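Local coordinates for LPXTG cell wall surface protein (Streptococcus gordonii, PDB 4IGB), which is a cell-wall-anchored streptococcal surface protein, probably an adhesin, represented here by its two N-terminal domains, at residues B[296-301]-B[311-316]; B[341-346]-B[395-400]; B[346-351]-B[389-394]; B[408-413]-B[424-429]. One frame throughout, in Å; residues are numbered along the deposited sequence.

Contact 1 (B[296-301]-B[311-316]); sequences LEVDPA and VTYKAT
V298 and Y313 meet side by side across a non-hydrogen-bonded pair of the antiparallel hairpin formed by strands 295-304 and 310-317. The methyl CG2 of V298 lies 3.5 Å from CE1 of the tyrosine ring, approaching it obliquely; with CG1 at chi1 63°, CG2 falls anti to the backbone N, alongside the ring. On the same face, L296 brings CD1 to 4.0 Å from CB of A315 and also near CB of Y313. I409 of strand 409-417 and V427 of strand 427-432 extend this apolar patch, and the side chain of N411 also touches Y313 and L296.

The opposite face carries E297, D299, T312 and K314. E297 and K314 run alongside each other, but OE1 of E297 stays 4.4 Å from NZ of K314, beyond a salt bridge. A water 2.6 Å from OE1 of E297 probably donates to it and is hydrogen-bonded to OG1 of T316. A second water donates to the backbone O of D299, 2.7 Å away, and is also bonded to OG1 of T312.

Behind these side chains, E297 pairs with K314 and D299 with T312, each pair exchanging two backbone hydrogen bonds. The regular pairing stops at P300, which follows a cis peptide bond. The chemistry is two-sided: hydrocarbon faces the interior of the domain, while the polar face joins its strands through water and probably gains only modest electrostatic attraction from E297 and K314.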
loop_
_atom_site.group_PDB
_atom_site.type_symbol
_atom_site.label_atom_id
_atom_site.label_comp_id
_atom_site.label_asym_id
_atom_site.label_seq_id
_atom_site.Cartn_x
_atom_site.Cartn_y
_atom_site.Cartn_z
ATOM N N LEU B 296 25.008 -2.135 -5.216
ATOM C CA LEU B 296 25.891 -1.272 -5.975
ATOM C C LEU B 296 27.295 -1.379 -5.436
ATOM O O LEU B 296 27.500 -1.360 -4.225
ATOM C CB LEU B 296 25.413 0.181 -5.900
ATOM C CG LEU B 296 26.266 1.205 -6.656
ATOM C CD1 LEU B 296 26.196 0.931 -8.156
ATOM C CD2 LEU B 296 25.809 2.622 -6.340
ATOM N N GLU B 297 28.259 -1.484 -6.341
ATOM C CA GLU B 297 29.661 -1.579 -5.976
ATOM C C GLU B 297 30.453 -0.594 -6.826
ATOM O O GLU B 297 30.072 -0.298 -7.952
ATOM C CB GLU B 297 30.171 -3.006 -6.219
ATOM C CG GLU B 297 29.269 -4.089 -5.641
ATOM C CD GLU B 297 29.685 -5.497 -6.064
ATOM O OE1 GLU B 297 28.934 -6.148 -6.821
ATOM O OE2 GLU B 297 30.759 -5.957 -5.630
ATOM N N VAL B 298 31.555 -0.092 -6.289
ATOM C CA VAL B 298 32.398 0.830 -7.019
ATOM C C VAL B 298 33.852 0.365 -6.967
ATOM O O VAL B 298 34.316 -0.133 -5.941
ATOM C CB VAL B 298 32.301 2.262 -6.451
ATOM C CG1 VAL B 298 32.817 2.310 -5.008
ATOM C CG2 VAL B 298 33.075 3.239 -7.327
ATOM N N ASP B 299 34.553 0.534 -8.079
ATOM C CA ASP B 299 35.985 0.260 -8.159
ATOM C C ASP B 299 36.637 1.463 -8.825
ATOM O O ASP B 299 36.340 1.759 -9.984
ATOM C CB ASP B 299 36.224 -1.019 -8.971
ATOM C CG ASP B 299 37.704 -1.331 -9.174
ATOM O OD1 ASP B 299 38.013 -2.173 -10.042
ATOM O OD2 ASP B 299 38.556 -0.745 -8.475
ATOM N N PRO B 300 37.530 2.167 -8.104
ATOM C CA PRO B 300 38.044 1.859 -6.767
ATOM C C PRO B 300 37.404 2.638 -5.618
ATOM O O PRO B 300 36.560 3.509 -5.818
ATOM C CB PRO B 300 39.511 2.275 -6.882
ATOM C CG PRO B 300 39.453 3.479 -7.761
ATOM C CD PRO B 300 38.308 3.246 -8.737
ATOM N N ALA B 301 37.838 2.313 -4.404
ATOM C CA ALA B 301 37.342 2.956 -3.192
ATOM C C ALA B 301 37.909 4.357 -3.044
ATOM O O ALA B 301 37.361 5.189 -2.324
ATOM C CB ALA B 301 37.692 2.122 -1.971
ATOM N N VAL B 311 36.458 5.301 -12.831
ATOM C CA VAL B 311 35.665 4.781 -11.732
ATOM C C VAL B 311 34.538 3.963 -12.354
ATOM O O VAL B 311 33.849 4.415 -13.272
ATOM C CB VAL B 311 35.151 5.876 -10.755
ATOM C CG1 VAL B 311 36.084 7.089 -10.743
ATOM C CG2 VAL B 311 33.745 6.292 -11.097
ATOM N N THR B 312 34.393 2.734 -11.872
ATOM C CA THR B 312 33.508 1.771 -12.492
ATOM C C THR B 312 32.464 1.327 -11.495
ATOM O O THR B 312 32.800 0.914 -10.386
ATOM C CB THR B 312 34.308 0.538 -12.960
ATOM O OG1 THR B 312 35.379 0.972 -13.799
ATOM C CG2 THR B 312 33.423 -0.427 -13.733
ATOM N N TYR B 313 31.201 1.399 -11.898
ATOM C CA TYR B 313 30.097 1.022 -11.037
ATOM C C TYR B 313 29.477 -0.295 -11.488
ATOM O O TYR B 313 29.140 -0.461 -12.652
ATOM C CB TYR B 313 29.034 2.123 -11.029
ATOM C CG TYR B 313 29.510 3.442 -10.426
ATOM C CD1 TYR B 313 29.702 3.571 -9.054
ATOM C CD2 TYR B 313 29.753 4.549 -11.225
ATOM C CE1 TYR B 313 30.132 4.768 -8.491
ATOM C CE2 TYR B 313 30.187 5.763 -10.668
ATOM C CZ TYR B 313 30.370 5.859 -9.304
ATOM O OH TYR B 313 30.792 7.042 -8.742
ATOM N N LYS B 314 29.340 -1.233 -10.560
ATOM C CA LYS B 314 28.666 -2.486 -10.848
ATOM C C LYS B 314 27.384 -2.528 -10.050
ATOM O O LYS B 314 27.401 -2.451 -8.819
ATOM C CB LYS B 314 29.542 -3.681 -10.476
ATOM C CG LYS B 314 28.973 -5.034 -10.905
ATOM C CD LYS B 314 29.914 -6.176 -10.483
ATOM C CE LYS B 314 29.352 -7.551 -10.838
ATOM N NZ LYS B 314 30.163 -8.660 -10.242
ATOM N N ALA B 315 26.269 -2.644 -10.753
ATOM C CA ALA B 315 24.978 -2.711 -10.090
ATOM C C ALA B 315 24.268 -4.012 -10.406
ATOM O O ALA B 315 24.105 -4.387 -11.570
ATOM C CB ALA B 315 24.110 -1.526 -10.485
ATOM N N THR B 316 23.830 -4.689 -9.356
ATOM C CA THR B 316 23.126 -5.951 -9.506
ATOM C C THR B 316 21.672 -5.795 -9.099
ATOM O O THR B 316 21.370 -5.446 -7.958
ATOM C CB THR B 316 23.775 -7.002 -8.633
ATOM O OG1 THR B 316 25.155 -7.108 -9.002
ATOM C CG2 THR B 316 23.066 -8.348 -8.786
HETATM O O HOH W 1 26.701 -5.273 -7.872
HETATM O O HOH W 2 37.753 1.468 -12.320
#

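Contact 2 (B[341-346]-B[395-400]); sequences ERLDYK and TATNKK
N398 and D344 meet at one end of the antiparallel strand pair 343-352 and 389-397, where the second strand leaves the sheet through an Asx turn. From N398, CB lies against the carboxylate of D344, 3.4 Å from OD2. CG sits in the position between the backbone N and the carbonyl carbon (chi1 58°), which folds the amide back over R342 O. OD1 accepts from K400 N and so closes the turn. ND2 spends both hydrogens across the contact: one goes almost straight (173°) to E341 O, the other to D344 OD1 at 3.0 Å. Both acceptors lie close to the amide plane, yet OD1 of D344 is approached from above its own carboxylate plane. With three bonds on its two polar atoms, this amide is fixed in rotation.

Beside it, N398 N donates to R342 O, and D344 exchanges two backbone bonds with A396. On the inward side L343 straddles two threonines, CD1 touching T395 OG1 and CD2 touching T397 CG2; T395 OG1 bonds to V311 O and T397 OG1 to K306 O. R342 sends its guanidinium away, to D340 and E407, while its CG rests 3.6 Å from K400 O.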
loop_
_atom_site.group_PDB
_atom_site.type_symbol
_atom_site.label_atom_id
_atom_site.label_comp_id
_atom_site.label_asym_id
_atom_site.label_seq_id
_atom_site.Cartn_x
_atom_site.Cartn_y
_atom_site.Cartn_z
ATOM N N GLU B 341 28.959 15.199 -10.984
ATOM C CA GLU B 341 29.397 16.084 -12.072
ATOM C C GLU B 341 30.893 16.013 -12.364
ATOM O O GLU B 341 31.342 16.423 -13.438
ATOM C CB GLU B 341 28.981 17.535 -11.786
ATOM C CG GLU B 341 27.503 17.766 -12.073
ATOM C CD GLU B 341 26.962 19.058 -11.487
ATOM O OE1 GLU B 341 27.715 19.752 -10.764
ATOM O OE2 GLU B 341 25.777 19.370 -11.751
ATOM N N ARG B 342 31.657 15.495 -11.408
ATOM C CA ARG B 342 33.097 15.338 -11.584
ATOM C C ARG B 342 33.447 14.096 -12.408
ATOM O O ARG B 342 34.628 13.784 -12.603
ATOM C CB ARG B 342 33.794 15.295 -10.223
ATOM C CG ARG B 342 33.702 16.620 -9.482
ATOM C CD ARG B 342 34.112 16.468 -8.043
ATOM N NE ARG B 342 33.123 15.740 -7.254
ATOM C CZ ARG B 342 33.236 15.552 -5.949
ATOM N NH1 ARG B 342 34.295 16.030 -5.315
ATOM N NH2 ARG B 342 32.300 14.896 -5.280
ATOM N N LEU B 343 32.417 13.395 -12.885
ATOM C CA LEU B 343 32.604 12.193 -13.686
ATOM C C LEU B 343 32.043 12.362 -15.087
ATOM O O LEU B 343 30.985 12.965 -15.270
ATOM C CB LEU B 343 31.903 10.999 -13.035
ATOM C CG LEU B 343 32.400 10.437 -11.703
ATOM C CD1 LEU B 343 31.470 9.288 -11.268
ATOM C CD2 LEU B 343 33.859 9.967 -11.777
ATOM N N ASP B 344 32.752 11.822 -16.073
ATOM C CA ASP B 344 32.188 11.650 -17.403
ATOM C C ASP B 344 31.744 10.191 -17.598
ATOM O O ASP B 344 32.534 9.262 -17.402
ATOM C CB ASP B 344 33.218 11.993 -18.481
ATOM C CG ASP B 344 33.627 13.459 -18.466
ATOM O OD1 ASP B 344 32.827 14.305 -17.999
ATOM O OD2 ASP B 344 34.757 13.754 -18.922
ATOM N N TYR B 345 30.496 9.998 -18.004
ATOM C CA TYR B 345 30.001 8.678 -18.370
ATOM C C TYR B 345 30.658 8.207 -19.662
ATOM O O TYR B 345 30.638 8.917 -20.661
ATOM C CB TYR B 345 28.482 8.705 -18.548
ATOM C CG TYR B 345 27.927 7.483 -19.259
ATOM C CD1 TYR B 345 27.850 6.252 -18.612
ATOM C CD2 TYR B 345 27.492 7.559 -20.577
ATOM C CE1 TYR B 345 27.351 5.126 -19.262
ATOM C CE2 TYR B 345 26.992 6.445 -21.235
ATOM C CZ TYR B 345 26.921 5.231 -20.571
ATOM O OH TYR B 345 26.425 4.124 -21.223
ATOM N N LYS B 346 31.222 7.003 -19.649
ATOM C CA LYS B 346 31.870 6.456 -20.845
ATOM C C LYS B 346 31.004 5.450 -21.610
ATOM O O LYS B 346 30.697 5.659 -22.784
ATOM C CB LYS B 346 33.232 5.850 -20.494
ATOM C CG LYS B 346 34.251 6.904 -20.104
ATOM C CD LYS B 346 35.459 6.293 -19.415
ATOM C CE LYS B 346 36.231 5.316 -20.301
ATOM N NZ LYS B 346 37.500 4.934 -19.621
ATOM N N THR B 395 32.964 4.996 -16.012
ATOM C CA THR B 395 33.104 6.449 -16.037
ATOM C C THR B 395 34.561 6.821 -15.781
ATOM O O THR B 395 35.389 5.958 -15.459
ATOM C CB THR B 395 32.242 7.143 -14.957
ATOM O OG1 THR B 395 32.809 6.903 -13.667
ATOM C CG2 THR B 395 30.816 6.636 -14.980
ATOM N N ALA B 396 34.877 8.110 -15.917
ATOM C CA ALA B 396 36.192 8.610 -15.525
ATOM C C ALA B 396 36.089 10.063 -15.072
ATOM O O ALA B 396 35.354 10.842 -15.653
ATOM C CB ALA B 396 37.195 8.459 -16.669
ATOM N N THR B 397 36.820 10.415 -14.023
ATOM C CA THR B 397 36.824 11.785 -13.539
ATOM C C THR B 397 37.200 12.746 -14.661
ATOM O O THR B 397 37.921 12.377 -15.591
ATOM C CB THR B 397 37.794 11.956 -12.369
ATOM O OG1 THR B 397 39.121 11.601 -12.794
ATOM C CG2 THR B 397 37.381 11.051 -11.223
ATOM N N ASN B 398 36.669 13.966 -14.589
ATOM C CA ASN B 398 37.013 15.022 -15.539
ATOM C C ASN B 398 37.773 16.130 -14.817
ATOM O O ASN B 398 38.126 15.986 -13.648
ATOM C CB ASN B 398 35.765 15.574 -16.226
ATOM C CG ASN B 398 34.754 16.114 -15.236
ATOM O OD1 ASN B 398 35.110 16.829 -14.303
ATOM N ND2 ASN B 398 33.491 15.741 -15.415
ATOM N N LYS B 399 38.030 17.229 -15.511
ATOM C CA LYS B 399 38.801 18.322 -14.926
ATOM C C LYS B 399 38.197 18.846 -13.624
ATOM O O LYS B 399 38.925 19.268 -12.721
ATOM C CB LYS B 399 38.967 19.457 -15.938
ATOM C CG LYS B 399 40.073 19.213 -16.941
ATOM C CD LYS B 399 41.419 19.222 -16.243
ATOM C CE LYS B 399 42.509 18.601 -17.109
ATOM N NZ LYS B 399 42.525 19.152 -18.494
ATOM N N LYS B 400 36.871 18.802 -13.517
ATOM C CA LYS B 400 36.190 19.387 -12.361
ATOM C C LYS B 400 36.496 18.684 -11.052
ATOM O O LYS B 400 36.204 19.217 -9.980
ATOM C CB LYS B 400 34.682 19.416 -12.565
ATOM C CG LYS B 400 34.239 20.006 -13.876
ATOM C CD LYS B 400 32.744 20.289 -13.835
ATOM C CE LYS B 400 32.112 20.058 -15.191
ATOM N NZ LYS B 400 30.713 20.559 -15.228
HETATM O O HOH W 3 30.058 17.338 -15.677
#

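Contact 3 (B[346-351]-B[389-394]); sequences KELKVE and IIITYK
K394 and E347 lie side by side on the polar face of the antiparallel pair 343-352 and 389-397, and K394 has the largest area buried in this contact. Its extended chain runs beside the glutamate, whose CG sits between the backbone N and the carbonyl carbon (chi1 59°) and so comes within 3.9 Å of CD of K394; the meeting is largely one of methylene groups. The charged ends come near without forming a salt bridge: OE2 of E347 is 4.0 Å from NZ of K394, close enough for a probable attraction.

The carboxylate of E351, the residue next in buried area, is joined to the other strand by a water. This water lies within hydrogen-bonding distance of E351 OE1 and I390 O, probably donating to them, and is bonded at 2.6 Å to T392 OG1. Strand 310-317 flanks this face, its T312 touching T392 and its K314 and T316 touching I390.

The reverse face is apolar. CD2 of L348 packs obliquely against CE1 of Y393 at 3.7 Å, while V350 CG1 touches I389 CG2. I391 places CG2 over one face of the Y393 ring, offset toward its rim.

Paired backbone bonds join K349 to T392 and E351 to I390. At the other end K394 O accepts from K346 N at 2.8 Å and, weakly, from E347 N: two residues facing one, a classic beta bulge in an antiparallel sheet.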
loop_
_atom_site.group_PDB
_atom_site.type_symbol
_atom_site.label_atom_id
_atom_site.label_comp_id
_atom_site.label_asym_id
_atom_site.label_seq_id
_atom_site.Cartn_x
_atom_site.Cartn_y
_atom_site.Cartn_z
ATOM N N LYS B 346 31.222 7.003 -19.649
ATOM C CA LYS B 346 31.870 6.456 -20.845
ATOM C C LYS B 346 31.004 5.450 -21.610
ATOM O O LYS B 346 30.697 5.659 -22.784
ATOM C CB LYS B 346 33.232 5.850 -20.494
ATOM C CG LYS B 346 34.251 6.904 -20.104
ATOM C CD LYS B 346 35.459 6.293 -19.415
ATOM C CE LYS B 346 36.231 5.316 -20.301
ATOM N NZ LYS B 346 37.500 4.934 -19.621
ATOM N N GLU B 347 30.607 4.367 -20.947
ATOM C CA GLU B 347 29.768 3.348 -21.574
ATOM C C GLU B 347 29.327 2.387 -20.498
ATOM O O GLU B 347 29.778 2.489 -19.360
ATOM C CB GLU B 347 30.573 2.576 -22.615
ATOM C CG GLU B 347 31.783 1.913 -21.993
ATOM C CD GLU B 347 32.659 1.197 -23.002
ATOM O OE1 GLU B 347 33.387 1.877 -23.744
ATOM O OE2 GLU B 347 32.629 -0.047 -23.043
ATOM N N LEU B 348 28.461 1.446 -20.856
ATOM C CA LEU B 348 28.017 0.425 -19.906
ATOM C C LEU B 348 27.692 -0.882 -20.614
ATOM O O LEU B 348 27.458 -0.899 -21.822
ATOM C CB LEU B 348 26.768 0.900 -19.153
ATOM C CG LEU B 348 25.518 1.079 -20.007
ATOM C CD1 LEU B 348 24.853 -0.262 -20.305
ATOM C CD2 LEU B 348 24.533 1.991 -19.300
ATOM N N LYS B 349 27.623 -1.964 -19.846
ATOM C CA LYS B 349 27.178 -3.245 -20.377
ATOM C C LYS B 349 26.162 -3.855 -19.414
ATOM O O LYS B 349 26.161 -3.551 -18.218
ATOM C CB LYS B 349 28.364 -4.203 -20.594
ATOM C CG LYS B 349 28.973 -4.752 -19.313
ATOM C CD LYS B 349 30.061 -5.804 -19.583
ATOM C CE LYS B 349 30.857 -6.108 -18.303
ATOM N NZ LYS B 349 32.045 -7.012 -18.533
ATOM N N VAL B 350 25.302 -4.710 -19.946
ATOM C CA VAL B 350 24.221 -5.314 -19.180
ATOM C C VAL B 350 24.301 -6.827 -19.328
ATOM O O VAL B 350 24.356 -7.333 -20.446
ATOM C CB VAL B 350 22.853 -4.854 -19.714
ATOM C CG1 VAL B 350 21.728 -5.382 -18.840
ATOM C CG2 VAL B 350 22.797 -3.311 -19.827
ATOM N N GLU B 351 24.329 -7.542 -18.206
ATOM C CA GLU B 351 24.423 -9.001 -18.216
ATOM C C GLU B 351 23.322 -9.588 -17.356
ATOM O O GLU B 351 22.887 -8.966 -16.389
ATOM C CB GLU B 351 25.748 -9.466 -17.610
ATOM C CG GLU B 351 26.998 -8.908 -18.263
ATOM C CD GLU B 351 28.248 -9.186 -17.450
ATOM O OE1 GLU B 351 28.388 -8.605 -16.350
ATOM O OE2 GLU B 351 29.092 -9.986 -17.905
ATOM N N ILE B 389 19.763 -8.783 -13.055
ATOM C CA ILE B 389 20.322 -8.031 -14.169
ATOM C C ILE B 389 21.499 -7.257 -13.619
ATOM O O ILE B 389 21.388 -6.643 -12.569
ATOM C CB ILE B 389 19.284 -7.078 -14.765
ATOM C CG1 ILE B 389 18.086 -7.893 -15.266
ATOM C CG2 ILE B 389 19.918 -6.193 -15.842
ATOM C CD1 ILE B 389 16.938 -7.060 -15.795
ATOM N N ILE B 390 22.632 -7.320 -14.311
ATOM C CA ILE B 390 23.861 -6.712 -13.823
ATOM C C ILE B 390 24.295 -5.646 -14.802
ATOM O O ILE B 390 24.529 -5.936 -15.976
ATOM C CB ILE B 390 25.015 -7.731 -13.753
ATOM C CG1 ILE B 390 24.541 -9.070 -13.184
ATOM C CG2 ILE B 390 26.191 -7.173 -12.981
ATOM C CD1 ILE B 390 23.941 -8.967 -11.843
ATOM N N ILE B 391 24.423 -4.411 -14.330
ATOM C CA ILE B 391 24.846 -3.340 -15.220
ATOM C C ILE B 391 26.163 -2.780 -14.742
ATOM O O ILE B 391 26.299 -2.389 -13.579
ATOM C CB ILE B 391 23.822 -2.204 -15.288
ATOM C CG1 ILE B 391 22.451 -2.747 -15.679
ATOM C CG2 ILE B 391 24.306 -1.114 -16.232
ATOM C CD1 ILE B 391 21.393 -1.700 -15.705
ATOM N N THR B 392 27.135 -2.742 -15.645
ATOM C CA THR B 392 28.442 -2.206 -15.308
ATOM C C THR B 392 28.682 -0.888 -16.043
ATOM O O THR B 392 28.700 -0.854 -17.265
ATOM C CB THR B 392 29.535 -3.236 -15.639
ATOM O OG1 THR B 392 29.217 -4.460 -14.967
ATOM C CG2 THR B 392 30.892 -2.748 -15.166
ATOM N N TYR B 393 28.854 0.193 -15.286
ATOM C CA TYR B 393 29.031 1.521 -15.864
ATOM C C TYR B 393 30.478 1.964 -15.774
ATOM O O TYR B 393 31.048 2.044 -14.681
ATOM C CB TYR B 393 28.193 2.556 -15.114
ATOM C CG TYR B 393 26.723 2.222 -14.925
ATOM C CD1 TYR B 393 25.762 2.714 -15.796
ATOM C CD2 TYR B 393 26.293 1.461 -13.840
ATOM C CE1 TYR B 393 24.419 2.450 -15.602
ATOM C CE2 TYR B 393 24.943 1.191 -13.641
ATOM C CZ TYR B 393 24.015 1.686 -14.524
ATOM O OH TYR B 393 22.674 1.425 -14.337
ATOM N N LYS B 394 31.072 2.266 -16.916
ATOM C CA LYS B 394 32.408 2.822 -16.942
ATOM C C LYS B 394 32.323 4.344 -16.978
ATOM O O LYS B 394 31.671 4.914 -17.853
ATOM C CB LYS B 394 33.169 2.314 -18.175
ATOM C CG LYS B 394 33.533 0.837 -18.128
ATOM C CD LYS B 394 34.299 0.421 -19.387
ATOM C CE LYS B 394 34.804 -1.015 -19.295
ATOM N NZ LYS B 394 35.479 -1.460 -20.550
HETATM O O HOH W 4 27.512 -5.798 -16.424
#

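Contact 4 (B[408-413]-B[424-429]); sequences KIDNTV and SNQVST
The carboxylate of D410 and the amide of Q426 lie stacked, their planes only 12° apart, where antiparallel strands 409-417 and 427-432 come together. Q426 CD lies 4.0 Å from D410 CG, and the two side chains cross obliquely. Beyond the stack, Q426 OE1 takes a hydrogen bond from a water that is also bonded to T412 OG1. That threonine oxygen sits over the glutamine's aliphatic part, 3.4 Å from CB of Q426, the two side chains roughly perpendicular.

One oxygen of the same carboxylate, D410 OD1, is 2.5 Å from OG of S428. K408 reaches round to the same place: its NZ forms a salt bridge with D410 OD1 at 3.3 Å and a weak hydrogen bond with S428 OG. The lysine would probably stabilise the aspartate's negative charge.

The opposite face holds I409, N411, V427 and T429. Here V427 CG2 touches N411 CB, and N411 OD1 accepts a hydrogen bond from Q337 NE2. T429 OG1 bonds to P300 O and shares a water with I409 O. I409 and T429 exchange two backbone bonds, as do N411 and V427.

Farther on, S424 bonds V413 through both backbone and side chain: its N donates to V413 O, and its OG, placed between the backbone N and the carbonyl carbon (chi1 72°), donates to N425 O and accepts a nearly straight bond (175°) from V413 N at 3.0 Å.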
loop_
_atom_site.group_PDB
_atom_site.type_symbol
_atom_site.label_atom_id
_atom_site.label_comp_id
_atom_site.label_asym_id
_atom_site.label_seq_id
_atom_site.Cartn_x
_atom_site.Cartn_y
_atom_site.Cartn_z
ATOM N N LYS B 408 34.091 13.481 -1.325
ATOM C CA LYS B 408 34.025 12.136 -1.892
ATOM C C LYS B 408 33.003 12.081 -3.016
ATOM O O LYS B 408 32.059 12.863 -3.044
ATOM C CB LYS B 408 33.665 11.120 -0.805
ATOM C CG LYS B 408 32.332 11.413 -0.147
ATOM C CD LYS B 408 32.129 10.623 1.140
ATOM C CE LYS B 408 30.807 11.019 1.821
ATOM N NZ LYS B 408 29.840 9.879 1.955
ATOM N N ILE B 409 33.202 11.170 -3.956
ATOM C CA ILE B 409 32.220 11.008 -5.008
ATOM C C ILE B 409 31.270 9.909 -4.585
ATOM O O ILE B 409 31.690 8.771 -4.370
ATOM C CB ILE B 409 32.858 10.665 -6.356
ATOM C CG1 ILE B 409 33.761 11.806 -6.819
ATOM C CG2 ILE B 409 31.776 10.393 -7.391
ATOM C CD1 ILE B 409 34.715 11.407 -7.925
ATOM N N ASP B 410 29.998 10.273 -4.437
ATOM C CA ASP B 410 28.934 9.343 -4.062
ATOM C C ASP B 410 28.187 8.848 -5.288
ATOM O O ASP B 410 28.197 9.493 -6.343
ATOM C CB ASP B 410 27.936 10.027 -3.115
ATOM C CG ASP B 410 28.536 10.316 -1.754
ATOM O OD1 ASP B 410 29.424 9.545 -1.328
ATOM O OD2 ASP B 410 28.129 11.308 -1.113
ATOM N N ASN B 411 27.520 7.706 -5.144
ATOM C CA ASN B 411 26.680 7.198 -6.215
ATOM C C ASN B 411 25.571 6.285 -5.677
ATOM O O ASN B 411 25.765 5.551 -4.702
ATOM C CB ASN B 411 27.540 6.482 -7.254
ATOM C CG ASN B 411 26.740 6.015 -8.450
ATOM O OD1 ASN B 411 26.455 4.829 -8.585
ATOM N ND2 ASN B 411 26.359 6.951 -9.321
ATOM N N THR B 412 24.405 6.365 -6.306
ATOM C CA THR B 412 23.252 5.537 -5.963
ATOM C C THR B 412 22.532 5.223 -7.266
ATOM O O THR B 412 22.444 6.077 -8.154
ATOM C CB THR B 412 22.299 6.269 -4.975
ATOM O OG1 THR B 412 22.937 6.373 -3.698
ATOM C CG2 THR B 412 20.970 5.515 -4.789
ATOM N N VAL B 413 22.040 3.998 -7.414
ATOM C CA VAL B 413 21.283 3.688 -8.607
ATOM C C VAL B 413 19.909 3.258 -8.165
ATOM O O VAL B 413 19.752 2.784 -7.044
ATOM C CB VAL B 413 21.980 2.637 -9.513
ATOM C CG1 VAL B 413 21.923 1.222 -8.893
ATOM C CG2 VAL B 413 21.356 2.646 -10.871
ATOM N N SER B 424 19.463 1.518 -4.659
ATOM C CA SER B 424 20.555 0.677 -4.200
ATOM C C SER B 424 21.127 1.251 -2.908
ATOM O O SER B 424 20.710 2.315 -2.451
ATOM C CB SER B 424 21.660 0.663 -5.245
ATOM O OG SER B 424 22.329 1.917 -5.256
ATOM N N ASN B 425 22.086 0.546 -2.322
ATOM C CA ASN B 425 22.920 1.149 -1.297
ATOM C C ASN B 425 23.713 2.256 -1.968
ATOM O O ASN B 425 23.943 2.212 -3.184
ATOM C CB ASN B 425 23.895 0.116 -0.747
ATOM C CG ASN B 425 24.706 -0.534 -1.844
ATOM O OD1 ASN B 425 24.164 -1.273 -2.667
ATOM N ND2 ASN B 425 26.001 -0.242 -1.884
ATOM N N GLN B 426 24.132 3.242 -1.183
ATOM C CA GLN B 426 25.023 4.281 -1.678
ATOM C C GLN B 426 26.492 3.856 -1.553
ATOM O O GLN B 426 26.880 3.215 -0.577
ATOM C CB GLN B 426 24.792 5.591 -0.925
ATOM C CG GLN B 426 25.630 6.748 -1.462
ATOM C CD GLN B 426 25.515 7.989 -0.605
ATOM O OE1 GLN B 426 24.852 8.955 -0.977
ATOM N NE2 GLN B 426 26.167 7.969 0.554
ATOM N N VAL B 427 27.313 4.204 -2.539
ATOM C CA VAL B 427 28.743 3.896 -2.462
ATOM C C VAL B 427 29.558 5.163 -2.533
ATOM O O VAL B 427 29.047 6.222 -2.886
ATOM C CB VAL B 427 29.231 2.945 -3.588
ATOM C CG1 VAL B 427 28.551 1.577 -3.479
ATOM C CG2 VAL B 427 29.030 3.579 -4.969
ATOM N N SER B 428 30.837 5.048 -2.207
ATOM C CA SER B 428 31.683 6.222 -2.129
ATOM C C SER B 428 33.078 5.978 -2.676
ATOM O O SER B 428 33.702 4.962 -2.392
ATOM C CB SER B 428 31.786 6.704 -0.682
ATOM O OG SER B 428 30.937 7.814 -0.461
ATOM N N THR B 429 33.559 6.932 -3.459
ATOM C CA THR B 429 34.959 6.958 -3.841
ATOM C C THR B 429 35.635 8.185 -3.232
ATOM O O THR B 429 35.294 9.324 -3.567
ATOM C CB THR B 429 35.115 6.957 -5.360
ATOM O OG1 THR B 429 34.511 5.762 -5.886
ATOM C CG2 THR B 429 36.592 7.012 -5.741
HETATM O O HOH W 5 31.926 6.611 -6.504
HETATM O O HOH W 6 24.334 8.911 -3.777
#

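All four contacts belong to the N2 domain and to one branched mixed sheet. Along the chain, contact 1 closes first, contact 3 is nested within the loop closed by contact 2, and contact 4 follows. Contacts 2 and 3 are consecutive lengths of the same strand pair and share K346, with centres about 16 Å apart. Strand 310-317 of contact 1 runs beside strand 389-397, where Y313 O bonds to Y393 N; strand 295-304 lies parallel to strand 427-432, the centres of contacts 1 and 4 being about 8 Å apart. Y313, L343 and I409 bring contacts 1, 2 and 4 together, so segments distant in the chain share one interior in this adhesin-clan domain.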